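Local coordinates for trehalose-6-phosphate phosphatase-related protein (Thermoplasma acidophilum, PDB 1U02), which removes the phosphate from trehalose 6-phosphate to give free trehalose, with magnesium as cofactor, at residues 5-10 against 177-182. Residues are numbered along the deposited sequence; the frame is centred on the assembly and turned at random.
Sequences FLDYDG and AGDDAT. With MG (magnesium ion), chain B; NA (sodium ion), chain C.
Asp7 and Asp179 each give one carboxylate oxygen to a magnesium ion at the ends of two adjacent parallel strands, 3-7 and 174-178, in the active site of a HAD-type phosphatase. Before these metal-binding ends the strands are joined in parallel register around Ala177, whose N donates to Phe5 O at 3.0 Å, while its O accepts from Asp7 N, also at 3.0 Å; Leu6 CD2 packs on Ala177 CB on the face covered by helix 212-229. The second of these bonds ties the backbone of Asp7, the nucleophile by similarity, to the neighbouring strand.

Six oxygens surround the magnesium: Asp7 OD2, Asp9 O, Asp179 OD1 and three waters, all at 2.0–2.1 Å. Using the carbonyl of Asp9 instead of its carboxylate is as expected for a DxDx(T/V) motif. With CG anti to the backbone N (chi1 169°), Asp7 carries its carboxylate to the metal; the Asp7 and Asp179 side chains meet at about a right angle, their carboxylate planes 16° apart. Asp7 OD2 and Asp179 OD1 come within 2.7 Å as ligands of the same ion, not as a hydrogen-bonded pair. Thr11 OG1 is hydrogen-bonded to Asp7 OD2 and weakly to Asp179 OD1.

The outer oxygens are held as well. Asp7 OD1 accepts from metal-bound water 1 and forms a salt bridge with Lys161, whereas Asp179 OD2 accepts a hydrogen bond from water 2. With its carbonyl serving the magnesium, Asp9 uses its carboxylate elsewhere: OD2 pairs with Arg47 in a salt bridge, and OD1 binds a sodium ion that Pro14 and Ser22 also ligate. Next to the bound waters, Asp180 N-caps helix 181-188; its OD2 accepts a weak 3.3 Å bond from water 2, and its OD1 a weak bond from Thr182 N and, through the syn lone pair, a 2.6 Å bond from Thr182 OG1.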
ATOM      1  N   PHE A   5       9.468   7.740  -3.089  1.00 14.19           N
ATOM      2  CA  PHE A   5       8.225   6.982  -3.030  1.00 14.75           C
ATOM      3  C   PHE A   5       8.429   5.876  -2.008  1.00 12.72           C
ATOM      4  O   PHE A   5       9.300   5.024  -2.170  1.00 13.33           O
ATOM      5  CB  PHE A   5       7.932   6.381  -4.403  1.00 13.87           C
ATOM      6  CG  PHE A   5       7.691   7.408  -5.476  1.00 15.70           C
ATOM      7  CD1 PHE A   5       6.403   7.883  -5.721  1.00 15.24           C
ATOM      8  CD2 PHE A   5       8.750   7.899  -6.243  1.00 16.12           C
ATOM      9  CE1 PHE A   5       6.163   8.834  -6.719  1.00 17.57           C
ATOM     10  CE2 PHE A   5       8.527   8.853  -7.247  1.00 19.01           C
ATOM     11  CZ  PHE A   5       7.226   9.321  -7.486  1.00 18.98           C
ATOM     12  N   LEU A   6       7.621   5.885  -0.955  1.00 12.46           N
ATOM     13  CA  LEU A   6       7.755   4.894   0.103  1.00 11.47           C
ATOM     14  C   LEU A   6       6.498   4.073   0.341  1.00 12.97           C
ATOM     15  O   LEU A   6       5.420   4.629   0.538  1.00 12.09           O
ATOM     16  CB  LEU A   6       8.120   5.589   1.419  1.00 11.94           C
ATOM     17  CG  LEU A   6       9.323   6.531   1.418  1.00 13.49           C
ATOM     18  CD1 LEU A   6       9.324   7.390   2.684  1.00 12.31           C
ATOM     19  CD2 LEU A   6      10.596   5.710   1.307  1.00 13.99           C
ATOM     20  N   ASP A   7       6.645   2.752   0.326  1.00 12.50           N
ATOM     21  CA  ASP A   7       5.532   1.858   0.620  1.00 12.24           C
ATOM     22  C   ASP A   7       5.330   2.036   2.125  1.00 11.85           C
ATOM     23  O   ASP A   7       6.243   2.482   2.823  1.00 10.68           O
ATOM     24  CB  ASP A   7       5.926   0.408   0.308  1.00 14.28           C
ATOM     25  CG  ASP A   7       4.921  -0.603   0.836  1.00 13.64           C
ATOM     26  OD1 ASP A   7       3.726  -0.502   0.501  1.00 16.06           O
ATOM     27  OD2 ASP A   7       5.332  -1.510   1.586  1.00 16.98           O
ATOM     28  N   TYR A   8       4.153   1.690   2.633  1.00 10.89           N
ATOM     29  CA  TYR A   8       3.881   1.848   4.059  1.00 11.99           C
ATOM     30  C   TYR A   8       4.036   0.544   4.853  1.00 12.29           C
ATOM     31  O   TYR A   8       5.005   0.371   5.600  1.00 11.26           O
ATOM     32  CB  TYR A   8       2.462   2.410   4.263  1.00 10.49           C
ATOM     33  CG  TYR A   8       2.174   2.868   5.673  1.00 11.70           C
ATOM     34  CD1 TYR A   8       2.810   3.993   6.205  1.00 10.08           C
ATOM     35  CD2 TYR A   8       1.286   2.169   6.487  1.00  8.09           C
ATOM     36  CE1 TYR A   8       2.571   4.410   7.514  1.00  9.45           C
ATOM     37  CE2 TYR A   8       1.037   2.579   7.809  1.00  9.50           C
ATOM     38  CZ  TYR A   8       1.686   3.700   8.311  1.00  9.27           C
ATOM     39  OH  TYR A   8       1.460   4.108   9.609  1.00  8.96           O
ATOM     40  N   ASP A   9       3.082  -0.372   4.692  1.00 11.07           N
ATOM     41  CA  ASP A   9       3.132  -1.638   5.420  1.00 12.15           C
ATOM     42  C   ASP A   9       4.332  -2.503   5.065  1.00 12.61           C
ATOM     43  O   ASP A   9       4.582  -2.800   3.896  1.00 12.98           O
ATOM     44  CB  ASP A   9       1.844  -2.419   5.197  1.00 12.90           C
ATOM     45  CG  ASP A   9       0.634  -1.663   5.688  1.00 13.87           C
ATOM     46  OD1 ASP A   9       0.545  -1.421   6.912  1.00 13.67           O
ATOM     47  OD2 ASP A   9      -0.211  -1.298   4.851  1.00 15.64           O
ATOM     48  N   GLY A  10       5.067  -2.903   6.098  1.00 14.41           N
ATOM     49  CA  GLY A  10       6.241  -3.732   5.907  1.00 14.76           C
ATOM     50  C   GLY A  10       7.455  -2.947   5.455  1.00 15.49           C
ATOM     51  O   GLY A  10       8.543  -3.510   5.315  1.00 15.90           O
ATOM     52  N   ALA A 177      11.084   2.596  -2.379  1.00 16.38           N
ATOM     53  CA  ALA A 177      11.269   1.548  -1.379  1.00 15.67           C
ATOM     54  C   ALA A 177      10.002   0.729  -1.145  1.00 15.50           C
ATOM     55  O   ALA A 177       8.904   1.280  -1.056  1.00 13.65           O
ATOM     56  CB  ALA A 177      11.730   2.172  -0.071  1.00 13.86           C
ATOM     57  N   GLY A 178      10.167  -0.585  -1.035  1.00 15.93           N
ATOM     58  CA  GLY A 178       9.030  -1.468  -0.818  1.00 16.26           C
ATOM     59  C   GLY A 178       9.485  -2.815  -0.289  1.00 17.93           C
ATOM     60  O   GLY A 178      10.681  -3.111  -0.317  1.00 19.10           O
ATOM     61  N   ASP A 179       8.542  -3.643   0.159  1.00 17.33           N
ATOM     62  CA  ASP A 179       8.876  -4.944   0.738  1.00 18.64           C
ATOM     63  C   ASP A 179       8.328  -6.213   0.079  1.00 19.68           C
ATOM     64  O   ASP A 179       8.781  -7.310   0.407  1.00 21.37           O
ATOM     65  CB  ASP A 179       8.448  -4.966   2.202  1.00 17.24           C
ATOM     66  CG  ASP A 179       6.942  -4.922   2.356  1.00 17.98           C
ATOM     67  OD1 ASP A 179       6.319  -3.972   1.842  1.00 16.58           O
ATOM     68  OD2 ASP A 179       6.379  -5.838   2.983  1.00 18.52           O
ATOM     69  N   ASP A 180       7.349  -6.103  -0.814  1.00 21.38           N
ATOM     70  CA  ASP A 180       6.823  -7.320  -1.433  1.00 22.38           C
ATOM     71  C   ASP A 180       6.789  -7.293  -2.955  1.00 22.60           C
ATOM     72  O   ASP A 180       7.312  -6.377  -3.583  1.00 22.98           O
ATOM     73  CB  ASP A 180       5.424  -7.652  -0.892  1.00 23.73           C
ATOM     74  CG  ASP A 180       4.390  -6.614  -1.263  1.00 22.33           C
ATOM     75  OD1 ASP A 180       4.591  -5.895  -2.267  1.00 23.77           O
ATOM     76  OD2 ASP A 180       3.363  -6.529  -0.561  1.00 24.33           O
ATOM     77  N   ALA A 181       6.159  -8.307  -3.540  1.00 23.95           N
ATOM     78  CA  ALA A 181       6.073  -8.437  -4.992  1.00 24.93           C
ATOM     79  C   ALA A 181       5.554  -7.208  -5.733  1.00 25.70           C
ATOM     80  O   ALA A 181       6.067  -6.868  -6.803  1.00 26.36           O
ATOM     81  CB  ALA A 181       5.225  -9.650  -5.346  1.00 26.37           C
ATOM     82  N   THR A 182       4.545  -6.541  -5.180  1.00 24.90           N
ATOM     83  CA  THR A 182       3.990  -5.363  -5.837  1.00 24.47           C
ATOM     84  C   THR A 182       5.034  -4.258  -5.920  1.00 23.94           C
ATOM     85  O   THR A 182       4.999  -3.418  -6.820  1.00 22.87           O
ATOM     86  CB  THR A 182       2.748  -4.828  -5.087  1.00 25.38           C
ATOM     87  OG1 THR A 182       3.140  -4.318  -3.802  1.00 23.43           O
ATOM     88  CG2 THR A 182       1.732  -5.948  -4.895  1.00 23.76           C
TER
HETATM   89 MG    MG B 240       4.399  -3.343   1.925  1.00 17.96          MG
HETATM   90 NA    NA C 241       1.079  -3.003   8.981  1.00 28.18          NA
HETATM   91  O   HOH W   1       2.438  -2.620   1.931  1.00 20.72           O
HETATM   92  O   HOH W   2       3.762  -5.201   2.478  1.00 17.44           O
HETATM   93  O   HOH W   3       4.067  -3.609  -0.148  1.00 15.23           O
HETATM   94  O   HOH W   4       0.145  -5.352   8.849  1.00 17.60           O